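Local structure of endoribonuclease L-PSP/chorismate mutase-like domain-containing protein (Agrobacterium tumefaciens, 3D01) at residues I[101-106]-I[158-163]; I[45-50]-I[82-87]; I[62-67]-I[107-112]; I[121-126]-I[139-144]. The protein is of unknown function but belongs to the YjgF/chorismate mutase-like family of trimeric proteins, some of whose members are endoribonucleases or deaminate reactive enamines and imines. One frame throughout, in Å; residues are numbered along the deposited sequence.

How the interactions relate
All four contacts involve one mixed sheet: interaction 1 lies within it, 2 and 4 pack helices on it, and 3 ties loop 62-67 to the end of strand 99-110. Interaction 2 closes first along the chain, then interaction 1 opens, with interaction 4 nested inside its loop; the segments of interaction 3 alternate with those of 1 and 2. Strand 99-110 serves both 1 and 3, their centres about 23 Å apart. Probable backbone bonds join 1 to 2 (centres about 9 Å apart) and 1 to 4 (about 11 Å). Residues of all four contacts also meet neighbouring subunits, so the same strands serve both the fold and the trimer interface.

Interaction 1 of 4, residues I[101-106]-I[158-163]; sequences RVIKLN and DAIVEI
Leu105 lays its CD2 methyl over the CB of Ala159, 3.4 Å away and tighter than an ordinary methyl contact, on the sheet face that also carries Val102 and Val161. The two strands run antiparallel in the central sheet of the YjgF-like fold, and a classic beta bulge interrupts their pairing: Ile103 and Lys104 together face Ile160. Both of their amides donate to the single carbonyl oxygen Ile160 O, Ile103 N from 2.9 Å and Lys104 N from 3.1 Å. The lysine amide lies in the carbonyl plane on a lone pair, while that of Ile103 is tilted slightly from it. Past the bulge the ladder resumes, with Ile160 N donating to Lys104 O at 2.9 Å.

The extra residue changes where Ile103 points. Its CB is directed at the partner strand, and with CG1 beside its own backbone N (chi1 -70°) that branch lies against the CB of Glu162, 4.0 Å away. Lys104 and Ile160 occupy the other face, which meets Tyr46 of the second subunit. Between chains, the ammonium of Lys104 forms a salt bridge with Asp158 of the second subunit, and Asp158 of this chain is paired in turn with Lys104 of the third subunit, so the same ion pair recurs around the trimer. Glu162 likewise reaches beyond the strand pair, to Arg100 and to Ser41 of the second subunit. At the Arg101 end the Glu162 amide makes a short bond, its N lying 2.8 Å from Arg101 O and almost in line with that carbonyl.

Interaction 2 of 4, residues I[45-50]-I[82-87]; sequences LYVSGQ and VNILAQ
Apolar packing carries most of the contact between Val47 and Gln50 of the strand and Ile84 and Gln87 of helix 82-87. The CG1 methyl of Val47 meets the CB of Gln87 at 3.9 Å, and more loosely the CG2 of Ile84 at 4.4 Å. Further along the strand, the CG of Gln50 rests against CG1 of Ile84 at 3.7 Å, while its CB lies 3.9 Å from the CB of Asn83.

The amide-bearing chains add a second layer. Gln50 bends at its second torsion (chi2 -54°), which turns the end of the chain toward Gln87, bringing its amide carbon CD to 3.9 Å from the CG of Gln87. Gln87 is bent in the same sense, and the two amide planes are inclined by 54°, neither stacked nor at right angles.

Ile84 continues this packing onto Ile157 and Ala159 of the next strand, and Gln87 onto Phe38 and Pro37. Segments 45-50 and 82-87 run roughly antiparallel, at 153°, with their axes 8.5 Å apart at closest approach: the helix-on-sheet layering of the alpha/beta YjgF-like fold, where helix 70-91 covers one sheet face.

Interaction 3 of 4, residues I[62-67]-I[107-112]; sequences GLVGRD and GFVASV
Two backbone hydrogen bonds bind Val64 to the end of strand 99-110: its N donates to Ala110 O at 2.8 Å, and its O accepts from Val112 N at 3.1 Å in a nearly straight bond (169°). Together they make an isolated bridge opposite Ser111. The loop around Val64 is held in shape from within. Asp67 OD2 receives Leu63 N at 2.9 Å through its anti lone pair, and Leu63 O accepts both Arg66 N and Asp67 N. On the strand side, Ser111 OG turns back to Val109 O, 2.8 Å away and well above that carbonyl plane, and also bonds Gln118.

Around this bridge, Val64 presses its CG2 methyl on CG1 of Val109 at 3.5 Å, a tight fit. Leu63 spreads its two methyls, CD2 over the Ala110 CB and CD1 at 3.8 Å from the Val112 CG1. That same Val112 methyl, beside its backbone N (chi1 -65°), also touches the CB of Arg66 at 3.6 Å.

Leu63 packs on Pro113 of the third subunit, and Val112 O bonds Ser148 of the second. Asp67, with nearby Thr61 and Asn152, lines the site of a bound polyether, probably from the crystallisation liquor, in a pocket of unknown natural ligand.

Interaction 4 of 4, residues I[121-126]-I[139-144]; sequences VINGAS and HARAAV
A bend at the third torsion of Arg141 (chi3 80°), after an otherwise extended chain, turns its guanidinium to the helix, while Ser126, whose CB already points at the strand, holds OG beside its own backbone N (chi1 -60°), where it meets both Arg141 and His139. Arg141 NH1 donates twice, to Asn123 OD1 at 2.7 Å and to Ser126 OG at 2.8 Å, both acceptors close to the guanidinium plane, which sets its orientation. Arg141 NH2 adds a weak bond to the same Asn123 oxygen. The amide plane of Asn123 is turned 36° from the guanidinium.

Ser126 OG has a second partner at the edge of the imidazole, His139 NE2 at 2.9 Å, with the ring's ND1 bonded to Gly137 O. The hydroxyl thus links the histidine to the arginine. Ile122 lies over one guanidinium face, offset toward its rim, with CG2 3.5 Å from Arg141 CD, and sends CG1 to the Ala143 CB at 3.9 Å.

Tyr35 of the second subunit makes a cation-pi contact with Arg141. Helix 118-133 and strand 140-146 close the beta-alpha-beta unit that begins with strand 99-110; Ile122 also touches Val109 of that strand, and Ala125 packs against Ala77 and Ala81 of helix 70-91.

Interaction 1 of 4, residues I[101-106]-I[158-163]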
loop_
_atom_site.group_PDB
_atom_site.type_symbol
_atom_site.label_atom_id
_atom_site.label_comp_id
_atom_site.label_asym_id
_atom_site.label_seq_id
_atom_site.Cartn_x
_atom_site.Cartn_y
_atom_site.Cartn_z
ATOM N N ARG I 101 -8.567 -13.940 8.547
ATOM C CA ARG I 101 -9.061 -12.563 8.481
ATOM C C ARG I 101 -8.539 -11.922 7.191
ATOM O O ARG I 101 -7.367 -12.078 6.862
ATOM C CB ARG I 101 -8.532 -11.790 9.687
ATOM C CG ARG I 101 -8.577 -10.279 9.628
ATOM C CD ARG I 101 -9.966 -9.766 9.649
ATOM N NE ARG I 101 -10.542 -10.067 10.939
ATOM C CZ ARG I 101 -11.808 -9.849 11.281
ATOM N NH1 ARG I 101 -12.672 -9.309 10.423
ATOM N NH2 ARG I 101 -12.209 -10.193 12.508
ATOM N N VAL I 102 -9.415 -11.219 6.476
ATOM C CA VAL I 102 -8.963 -10.303 5.422
ATOM C C VAL I 102 -8.514 -9.042 6.154
ATOM O O VAL I 102 -9.317 -8.329 6.754
ATOM C CB VAL I 102 -10.050 -9.982 4.397
ATOM C CG1 VAL I 102 -9.524 -8.921 3.379
ATOM C CG2 VAL I 102 -10.548 -11.302 3.714
ATOM N N ILE I 103 -7.216 -8.798 6.130
ATOM C CA ILE I 103 -6.604 -7.759 6.938
ATOM C C ILE I 103 -6.746 -6.391 6.292
ATOM O O ILE I 103 -7.154 -5.397 6.942
ATOM C CB ILE I 103 -5.112 -8.053 7.200
ATOM C CG1 ILE I 103 -4.976 -9.249 8.163
ATOM C CG2 ILE I 103 -4.402 -6.803 7.817
ATOM C CD1 ILE I 103 -5.593 -8.989 9.538
ATOM N N LYS I 104 -6.455 -6.360 5.000
ATOM C CA LYS I 104 -6.464 -5.077 4.270
ATOM C C LYS I 104 -6.719 -5.279 2.780
ATOM O O LYS I 104 -6.233 -6.220 2.193
ATOM C CB LYS I 104 -5.117 -4.365 4.505
ATOM C CG LYS I 104 -4.895 -3.038 3.765
ATOM C CD LYS I 104 -5.715 -1.943 4.424
ATOM C CE LYS I 104 -5.420 -0.582 3.766
ATOM N NZ LYS I 104 -3.966 -0.164 3.895
ATOM N N LEU I 105 -7.503 -4.379 2.198
ATOM C CA LEU I 105 -7.582 -4.225 0.744
ATOM C C LEU I 105 -7.182 -2.785 0.397
ATOM O O LEU I 105 -7.638 -1.828 1.051
ATOM C CB LEU I 105 -9.014 -4.445 0.227
ATOM C CG LEU I 105 -9.704 -5.775 0.474
ATOM C CD1 LEU I 105 -11.100 -5.660 -0.175
ATOM C CD2 LEU I 105 -8.920 -6.953 -0.079
ATOM N N ASN I 106 -6.375 -2.651 -0.635
ATOM C CA ASN I 106 -6.094 -1.343 -1.252
ATOM C C ASN I 106 -6.842 -1.295 -2.584
ATOM O O ASN I 106 -6.550 -2.064 -3.490
ATOM C CB ASN I 106 -4.587 -1.109 -1.437
ATOM C CG ASN I 106 -3.822 -1.177 -0.128
ATOM O OD1 ASN I 106 -3.012 -2.092 0.099
ATOM N ND2 ASN I 106 -4.068 -0.219 0.739
ATOM N N ASP I 158 -5.483 -4.893 -4.393
ATOM C CA ASP I 158 -4.591 -5.863 -3.780
ATOM C C ASP I 158 -5.088 -6.174 -2.359
ATOM O O ASP I 158 -6.066 -5.564 -1.872
ATOM C CB ASP I 158 -3.117 -5.431 -3.859
ATOM C CG ASP I 158 -2.741 -4.307 -2.918
ATOM O OD1 ASP I 158 -3.426 -4.036 -1.894
ATOM O OD2 ASP I 158 -1.705 -3.683 -3.228
ATOM N N ALA I 159 -4.450 -7.152 -1.718
ATOM C CA ALA I 159 -4.942 -7.611 -0.425
ATOM C C ALA I 159 -3.836 -8.220 0.425
ATOM O O ALA I 159 -2.856 -8.739 -0.086
ATOM C CB ALA I 159 -6.053 -8.637 -0.612
ATOM N N ILE I 160 -4.043 -8.130 1.727
ATOM C CA ILE I 160 -3.263 -8.857 2.714
ATOM C C ILE I 160 -4.288 -9.658 3.539
ATOM O O ILE I 160 -5.299 -9.121 4.024
ATOM C CB ILE I 160 -2.495 -7.921 3.655
ATOM C CG1 ILE I 160 -1.576 -6.974 2.877
ATOM C CG2 ILE I 160 -1.779 -8.721 4.742
ATOM C CD1 ILE I 160 -1.097 -5.792 3.705
ATOM N N VAL I 161 -4.028 -10.957 3.662
ATOM C CA VAL I 161 -4.960 -11.882 4.286
ATOM C C VAL I 161 -4.172 -12.708 5.326
ATOM O O VAL I 161 -3.071 -13.187 5.064
ATOM C CB VAL I 161 -5.589 -12.812 3.221
ATOM C CG1 VAL I 161 -6.544 -13.791 3.868
ATOM C CG2 VAL I 161 -6.256 -12.024 2.051
ATOM N N GLU I 162 -4.712 -12.815 6.524
ATOM C CA GLU I 162 -4.116 -13.668 7.555
ATOM C C GLU I 162 -4.691 -15.056 7.345
ATOM O O GLU I 162 -5.916 -15.216 7.206
ATOM C CB GLU I 162 -4.473 -13.154 8.941
ATOM C CG GLU I 162 -3.961 -14.038 10.072
ATOM C CD GLU I 162 -4.450 -13.593 11.411
ATOM O OE1 GLU I 162 -4.016 -12.547 11.897
ATOM O OE2 GLU I 162 -5.257 -14.311 12.015
ATOM N N ILE I 163 -3.817 -16.056 7.308
ATOM C CA ILE I 163 -4.217 -17.405 6.941
ATOM C C ILE I 163 -3.805 -18.370 8.015
ATOM O O ILE I 163 -2.964 -18.038 8.850
ATOM C CB ILE I 163 -3.623 -17.813 5.595
ATOM C CG1 ILE I 163 -2.094 -17.721 5.616
ATOM C CG2 ILE I 163 -4.241 -16.951 4.457
ATOM C CD1 ILE I 163 -1.406 -18.279 4.328
#

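Interaction 2 of 4, residues I[45-50]-I[82-87]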
loop_
_atom_site.group_PDB
_atom_site.type_symbol
_atom_site.label_atom_id
_atom_site.label_comp_id
_atom_site.label_asym_id
_atom_site.label_seq_id
_atom_site.Cartn_x
_atom_site.Cartn_y
_atom_site.Cartn_z
ATOM N N LEU I 45 -0.593 -13.507 3.856
ATOM C CA LEU I 45 -0.646 -13.770 2.428
ATOM C C LEU I 45 -0.828 -12.413 1.766
ATOM O O LEU I 45 -1.805 -11.727 2.040
ATOM C CB LEU I 45 -1.852 -14.646 2.092
ATOM C CG LEU I 45 -2.247 -14.920 0.632
ATOM C CD1 LEU I 45 -1.094 -15.549 -0.212
ATOM C CD2 LEU I 45 -3.497 -15.796 0.582
ATOM N N TYR I 46 0.133 -12.051 0.929
ATOM C CA TYR I 46 0.108 -10.791 0.161
ATOM C C TYR I 46 -0.292 -11.103 -1.257
ATOM O O TYR I 46 0.450 -11.777 -1.982
ATOM C CB TYR I 46 1.496 -10.193 0.117
ATOM C CG TYR I 46 1.843 -9.452 1.354
ATOM C CD1 TYR I 46 1.817 -8.075 1.345
ATOM C CD2 TYR I 46 2.191 -10.104 2.514
ATOM C CE1 TYR I 46 2.135 -7.342 2.451
ATOM C CE2 TYR I 46 2.525 -9.350 3.688
ATOM C CZ TYR I 46 2.473 -7.978 3.625
ATOM O OH TYR I 46 2.796 -7.155 4.686
ATOM N N VAL I 47 -1.455 -10.604 -1.660
ATOM C CA VAL I 47 -1.983 -10.885 -2.974
ATOM C C VAL I 47 -1.702 -9.661 -3.832
ATOM O O VAL I 47 -1.983 -8.519 -3.418
ATOM C CB VAL I 47 -3.511 -11.163 -2.948
ATOM C CG1 VAL I 47 -4.022 -11.488 -4.354
ATOM C CG2 VAL I 47 -3.850 -12.286 -1.953
ATOM N N SER I 48 -1.157 -9.916 -5.020
ATOM C CA SER I 48 -0.847 -8.852 -6.004
ATOM C C SER I 48 -2.126 -8.164 -6.481
ATOM O O SER I 48 -3.212 -8.740 -6.418
ATOM C CB SER I 48 -0.158 -9.465 -7.197
ATOM O OG SER I 48 1.157 -9.864 -6.865
ATOM N N GLY I 49 -1.987 -6.936 -6.993
ATOM C CA GLY I 49 -3.127 -6.215 -7.515
ATOM C C GLY I 49 -3.835 -6.980 -8.609
ATOM O O GLY I 49 -3.210 -7.412 -9.574
ATOM N N GLN I 50 -5.137 -7.142 -8.431
ATOM C CA GLN I 50 -5.976 -7.892 -9.343
ATOM C C GLN I 50 -6.825 -6.891 -10.085
ATOM O O GLN I 50 -7.294 -5.890 -9.496
ATOM C CB GLN I 50 -6.873 -8.870 -8.572
ATOM C CG GLN I 50 -6.125 -9.931 -7.748
ATOM C CD GLN I 50 -5.138 -10.723 -8.561
ATOM O OE1 GLN I 50 -3.942 -10.754 -8.245
ATOM N NE2 GLN I 50 -5.632 -11.409 -9.591
ATOM N N VAL I 82 -13.212 -11.102 -6.754
ATOM C CA VAL I 82 -13.318 -12.544 -7.131
ATOM C C VAL I 82 -11.932 -13.078 -7.556
ATOM O O VAL I 82 -11.515 -14.190 -7.212
ATOM C CB VAL I 82 -14.391 -12.755 -8.252
ATOM C CG1 VAL I 82 -14.299 -14.172 -8.903
ATOM C CG2 VAL I 82 -15.818 -12.451 -7.729
ATOM N N ASN I 83 -11.180 -12.261 -8.288
ATOM C CA ASN I 83 -9.829 -12.630 -8.656
ATOM C C ASN I 83 -8.913 -12.716 -7.441
ATOM O O ASN I 83 -8.082 -13.609 -7.361
ATOM C CB ASN I 83 -9.289 -11.684 -9.740
ATOM C CG ASN I 83 -9.896 -11.971 -11.098
ATOM O OD1 ASN I 83 -10.898 -11.370 -11.515
ATOM N ND2 ASN I 83 -9.318 -12.905 -11.779
ATOM N N ILE I 84 -9.113 -11.842 -6.460
ATOM C CA ILE I 84 -8.374 -11.950 -5.195
ATOM C C ILE I 84 -8.715 -13.300 -4.575
ATOM O O ILE I 84 -7.823 -14.042 -4.221
ATOM C CB ILE I 84 -8.688 -10.801 -4.190
ATOM C CG1 ILE I 84 -8.021 -9.484 -4.657
ATOM C CG2 ILE I 84 -8.166 -11.134 -2.777
ATOM C CD1 ILE I 84 -8.499 -8.251 -3.905
ATOM N N LEU I 85 -10.002 -13.617 -4.490
ATOM C CA LEU I 85 -10.425 -14.908 -3.878
ATOM C C LEU I 85 -9.851 -16.129 -4.624
ATOM O O LEU I 85 -9.460 -17.131 -3.992
ATOM C CB LEU I 85 -11.936 -14.962 -3.776
ATOM C CG LEU I 85 -12.577 -13.990 -2.785
ATOM C CD1 LEU I 85 -14.134 -14.082 -2.854
ATOM C CD2 LEU I 85 -12.056 -14.266 -1.365
ATOM N N ALA I 86 -9.790 -16.048 -5.956
ATOM C CA ALA I 86 -9.169 -17.099 -6.756
ATOM C C ALA I 86 -7.691 -17.284 -6.407
ATOM O O ALA I 86 -7.222 -18.406 -6.297
ATOM C CB ALA I 86 -9.356 -16.849 -8.257
ATOM N N GLN I 87 -6.946 -16.201 -6.186
ATOM C CA GLN I 87 -5.530 -16.332 -5.814
ATOM C C GLN I 87 -5.371 -16.884 -4.404
ATOM O O GLN I 87 -4.479 -17.674 -4.136
ATOM C CB GLN I 87 -4.830 -14.971 -5.890
ATOM C CG GLN I 87 -4.835 -14.367 -7.300
ATOM C CD GLN I 87 -4.099 -15.171 -8.351
ATOM O OE1 GLN I 87 -3.345 -16.107 -8.066
ATOM N NE2 GLN I 87 -4.296 -14.775 -9.598
#

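Interaction 3 of 4, residues I[62-67]-I[107-112]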
loop_
_atom_site.group_PDB
_atom_site.type_symbol
_atom_site.label_atom_id
_atom_site.label_comp_id
_atom_site.label_asym_id
_atom_site.label_seq_id
_atom_site.Cartn_x
_atom_site.Cartn_y
_atom_site.Cartn_z
ATOM N N GLY I 62 -11.513 2.013 -18.625
ATOM C CA GLY I 62 -11.716 3.460 -18.659
ATOM C C GLY I 62 -11.868 4.088 -17.279
ATOM O O GLY I 62 -11.735 3.427 -16.220
ATOM N N LEU I 63 -12.090 5.397 -17.310
ATOM C CA LEU I 63 -12.082 6.222 -16.121
ATOM C C LEU I 63 -13.449 6.346 -15.563
ATOM O O LEU I 63 -14.421 6.683 -16.257
ATOM C CB LEU I 63 -11.569 7.634 -16.397
ATOM C CG LEU I 63 -10.212 7.762 -17.054
ATOM C CD1 LEU I 63 -9.833 9.259 -17.363
ATOM C CD2 LEU I 63 -9.183 7.106 -16.176
ATOM N N VAL I 64 -13.523 6.102 -14.282
ATOM C CA VAL I 64 -14.741 6.346 -13.556
ATOM C C VAL I 64 -15.022 7.882 -13.523
ATOM O O VAL I 64 -14.144 8.716 -13.172
ATOM C CB VAL I 64 -14.654 5.735 -12.155
ATOM C CG1 VAL I 64 -15.987 5.819 -11.506
ATOM C CG2 VAL I 64 -14.091 4.242 -12.207
ATOM N N GLY I 65 -16.240 8.234 -13.909
ATOM C CA GLY I 65 -16.652 9.626 -14.079
ATOM C C GLY I 65 -16.543 10.109 -15.516
ATOM O O GLY I 65 -16.985 11.222 -15.840
ATOM N N ARG I 66 -15.963 9.275 -16.383
ATOM C CA ARG I 66 -15.892 9.591 -17.811
ATOM C C ARG I 66 -16.396 8.450 -18.665
ATOM O O ARG I 66 -17.292 8.655 -19.441
ATOM C CB ARG I 66 -14.487 9.995 -18.221
ATOM C CG ARG I 66 -14.320 10.246 -19.700
ATOM C CD ARG I 66 -12.917 10.670 -20.113
ATOM N NE ARG I 66 -12.929 10.893 -21.543
ATOM C CZ ARG I 66 -13.399 11.981 -22.144
ATOM N NH1 ARG I 66 -13.738 13.050 -21.454
ATOM N NH2 ARG I 66 -13.470 12.005 -23.470
ATOM N N ASP I 67 -15.769 7.280 -18.547
ATOM C CA ASP I 67 -16.075 6.120 -19.381
ATOM C C ASP I 67 -17.058 5.158 -18.708
ATOM O O ASP I 67 -17.831 4.460 -19.385
ATOM C CB ASP I 67 -14.785 5.387 -19.680
ATOM C CG ASP I 67 -13.797 6.254 -20.427
ATOM O OD1 ASP I 67 -14.156 6.749 -21.522
ATOM O OD2 ASP I 67 -12.687 6.451 -19.911
ATOM N N GLY I 107 -7.828 -0.401 -2.664
ATOM C CA GLY I 107 -8.682 -0.240 -3.822
ATOM C C GLY I 107 -8.267 0.980 -4.623
ATOM O O GLY I 107 -8.390 2.116 -4.156
ATOM N N PHE I 108 -7.769 0.718 -5.831
ATOM C CA PHE I 108 -7.293 1.742 -6.732
ATOM C C PHE I 108 -8.317 1.913 -7.839
ATOM O O PHE I 108 -8.568 0.976 -8.583
ATOM C CB PHE I 108 -5.959 1.325 -7.346
ATOM C CG PHE I 108 -4.945 0.870 -6.349
ATOM C CD1 PHE I 108 -4.449 1.739 -5.416
ATOM C CD2 PHE I 108 -4.470 -0.426 -6.363
ATOM C CE1 PHE I 108 -3.510 1.323 -4.490
ATOM C CE2 PHE I 108 -3.518 -0.842 -5.444
ATOM C CZ PHE I 108 -3.038 0.024 -4.525
ATOM N N VAL I 109 -8.893 3.112 -7.963
ATOM C CA VAL I 109 -9.971 3.383 -8.919
ATOM C C VAL I 109 -9.512 4.435 -9.963
ATOM O O VAL I 109 -9.194 5.568 -9.592
ATOM C CB VAL I 109 -11.221 3.917 -8.191
ATOM C CG1 VAL I 109 -12.364 4.167 -9.187
ATOM C CG2 VAL I 109 -11.612 2.971 -7.033
ATOM N N ALA I 110 -9.490 4.049 -11.232
ATOM C CA ALA I 110 -9.047 4.958 -12.312
ATOM C C ALA I 110 -10.147 6.022 -12.405
ATOM O O ALA I 110 -11.346 5.697 -12.571
ATOM C CB ALA I 110 -8.824 4.184 -13.650
ATOM N N SER I 111 -9.766 7.288 -12.172
ATOM C CA SER I 111 -10.754 8.346 -11.924
ATOM C C SER I 111 -10.423 9.622 -12.668
ATOM O O SER I 111 -9.255 10.015 -12.725
ATOM C CB SER I 111 -10.817 8.723 -10.425
ATOM O OG SER I 111 -11.077 7.624 -9.582
ATOM N N VAL I 112 -11.453 10.309 -13.151
ATOM C CA VAL I 112 -11.261 11.722 -13.512
ATOM C C VAL I 112 -11.227 12.505 -12.184
ATOM O O VAL I 112 -11.740 12.054 -11.169
ATOM C CB VAL I 112 -12.336 12.308 -14.478
ATOM C CG1 VAL I 112 -12.320 11.642 -15.880
ATOM C CG2 VAL I 112 -13.779 12.247 -13.873
#

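Interaction 4 of 4, residues I[121-126]-I[139-144]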
loop_
_atom_site.group_PDB
_atom_site.type_symbol
_atom_site.label_atom_id
_atom_site.label_comp_id
_atom_site.label_asym_id
_atom_site.label_seq_id
_atom_site.Cartn_x
_atom_site.Cartn_y
_atom_site.Cartn_z
ATOM N N VAL I 121 -17.192 2.810 -4.992
ATOM C CA VAL I 121 -16.701 1.836 -5.966
ATOM C C VAL I 121 -16.122 0.622 -5.269
ATOM O O VAL I 121 -16.465 -0.508 -5.584
ATOM C CB VAL I 121 -15.665 2.469 -6.922
ATOM C CG1 VAL I 121 -14.963 1.372 -7.779
ATOM C CG2 VAL I 121 -16.363 3.574 -7.762
ATOM N N ILE I 122 -15.262 0.864 -4.295
ATOM C CA ILE I 122 -14.586 -0.217 -3.598
ATOM C C ILE I 122 -15.571 -0.967 -2.697
ATOM O O ILE I 122 -15.371 -2.149 -2.420
ATOM C CB ILE I 122 -13.337 0.283 -2.837
ATOM C CG1 ILE I 122 -12.331 0.912 -3.813
ATOM C CG2 ILE I 122 -12.694 -0.856 -2.058
ATOM C CD1 ILE I 122 -11.881 0.022 -5.031
ATOM N N ASN I 123 -16.659 -0.315 -2.305
ATOM C CA ASN I 123 -17.748 -1.029 -1.607
ATOM C C ASN I 123 -18.224 -2.258 -2.380
ATOM O O ASN I 123 -18.644 -3.231 -1.746
ATOM C CB ASN I 123 -18.934 -0.129 -1.289
ATOM C CG ASN I 123 -18.652 0.838 -0.133
ATOM O OD1 ASN I 123 -17.661 0.705 0.596
ATOM N ND2 ASN I 123 -19.527 1.825 0.031
ATOM N N GLY I 124 -18.154 -2.230 -3.718
ATOM C CA GLY I 124 -18.373 -3.445 -4.559
ATOM C C GLY I 124 -17.563 -4.648 -4.058
ATOM O O GLY I 124 -18.101 -5.745 -3.829
ATOM N N ALA I 125 -16.267 -4.441 -3.834
ATOM C CA ALA I 125 -15.363 -5.511 -3.388
ATOM C C ALA I 125 -15.674 -5.794 -1.916
ATOM O O ALA I 125 -15.894 -6.938 -1.517
ATOM C CB ALA I 125 -13.871 -5.098 -3.587
ATOM N N SER I 126 -15.689 -4.756 -1.093
ATOM C CA SER I 126 -15.837 -4.974 0.345
ATOM C C SER I 126 -17.101 -5.749 0.678
ATOM O O SER I 126 -17.065 -6.674 1.498
ATOM C CB SER I 126 -15.816 -3.650 1.114
ATOM O OG SER I 126 -14.611 -2.960 0.917
ATOM N N HIS I 139 -12.567 -6.012 6.799
ATOM C CA HIS I 139 -11.166 -5.647 6.575
ATOM C C HIS I 139 -10.951 -4.154 6.704
ATOM O O HIS I 139 -11.913 -3.366 6.544
ATOM C CB HIS I 139 -10.777 -6.037 5.144
ATOM C CG HIS I 139 -11.804 -5.638 4.121
ATOM N ND1 HIS I 139 -12.926 -6.404 3.860
ATOM C CD2 HIS I 139 -11.919 -4.522 3.352
ATOM C CE1 HIS I 139 -13.678 -5.780 2.971
ATOM N NE2 HIS I 139 -13.081 -4.647 2.631
ATOM N N ALA I 140 -9.701 -3.787 6.990
ATOM C CA ALA I 140 -9.212 -2.403 6.834
ATOM C C ALA I 140 -9.079 -2.111 5.329
ATOM O O ALA I 140 -9.007 -3.040 4.495
ATOM C CB ALA I 140 -7.897 -2.176 7.534
ATOM N N ARG I 141 -9.034 -0.820 4.976
ATOM C CA ARG I 141 -9.116 -0.472 3.563
ATOM C C ARG I 141 -8.531 0.898 3.275
ATOM O O ARG I 141 -8.552 1.764 4.135
ATOM C CB ARG I 141 -10.591 -0.394 3.153
ATOM C CG ARG I 141 -10.886 -0.612 1.723
ATOM C CD ARG I 141 -12.422 -0.668 1.476
ATOM N NE ARG I 141 -13.073 0.641 1.411
ATOM C CZ ARG I 141 -14.343 0.824 1.013
ATOM N NH1 ARG I 141 -15.079 -0.186 0.644
ATOM N NH2 ARG I 141 -14.867 2.032 0.946
ATOM N N ALA I 142 -8.054 1.065 2.046
ATOM C CA ALA I 142 -7.860 2.382 1.447
ATOM C C ALA I 142 -8.564 2.387 0.092
ATOM O O ALA I 142 -8.625 1.367 -0.592
ATOM C CB ALA I 142 -6.410 2.710 1.284
ATOM N N ALA I 143 -9.097 3.538 -0.284
ATOM C CA ALA I 143 -9.792 3.706 -1.554
ATOM C C ALA I 143 -9.318 5.038 -2.135
ATOM O O ALA I 143 -9.482 6.084 -1.500
ATOM C CB ALA I 143 -11.288 3.710 -1.355
ATOM N N VAL I 144 -8.754 5.006 -3.331
ATOM C CA VAL I 144 -8.018 6.159 -3.882
ATOM C C VAL I 144 -8.254 6.255 -5.394
ATOM O O VAL I 144 -8.479 5.224 -6.076
ATOM C CB VAL I 144 -6.531 6.052 -3.525
ATOM C CG1 VAL I 144 -6.324 6.150 -2.011
ATOM C CG2 VAL I 144 -5.928 4.765 -4.073
#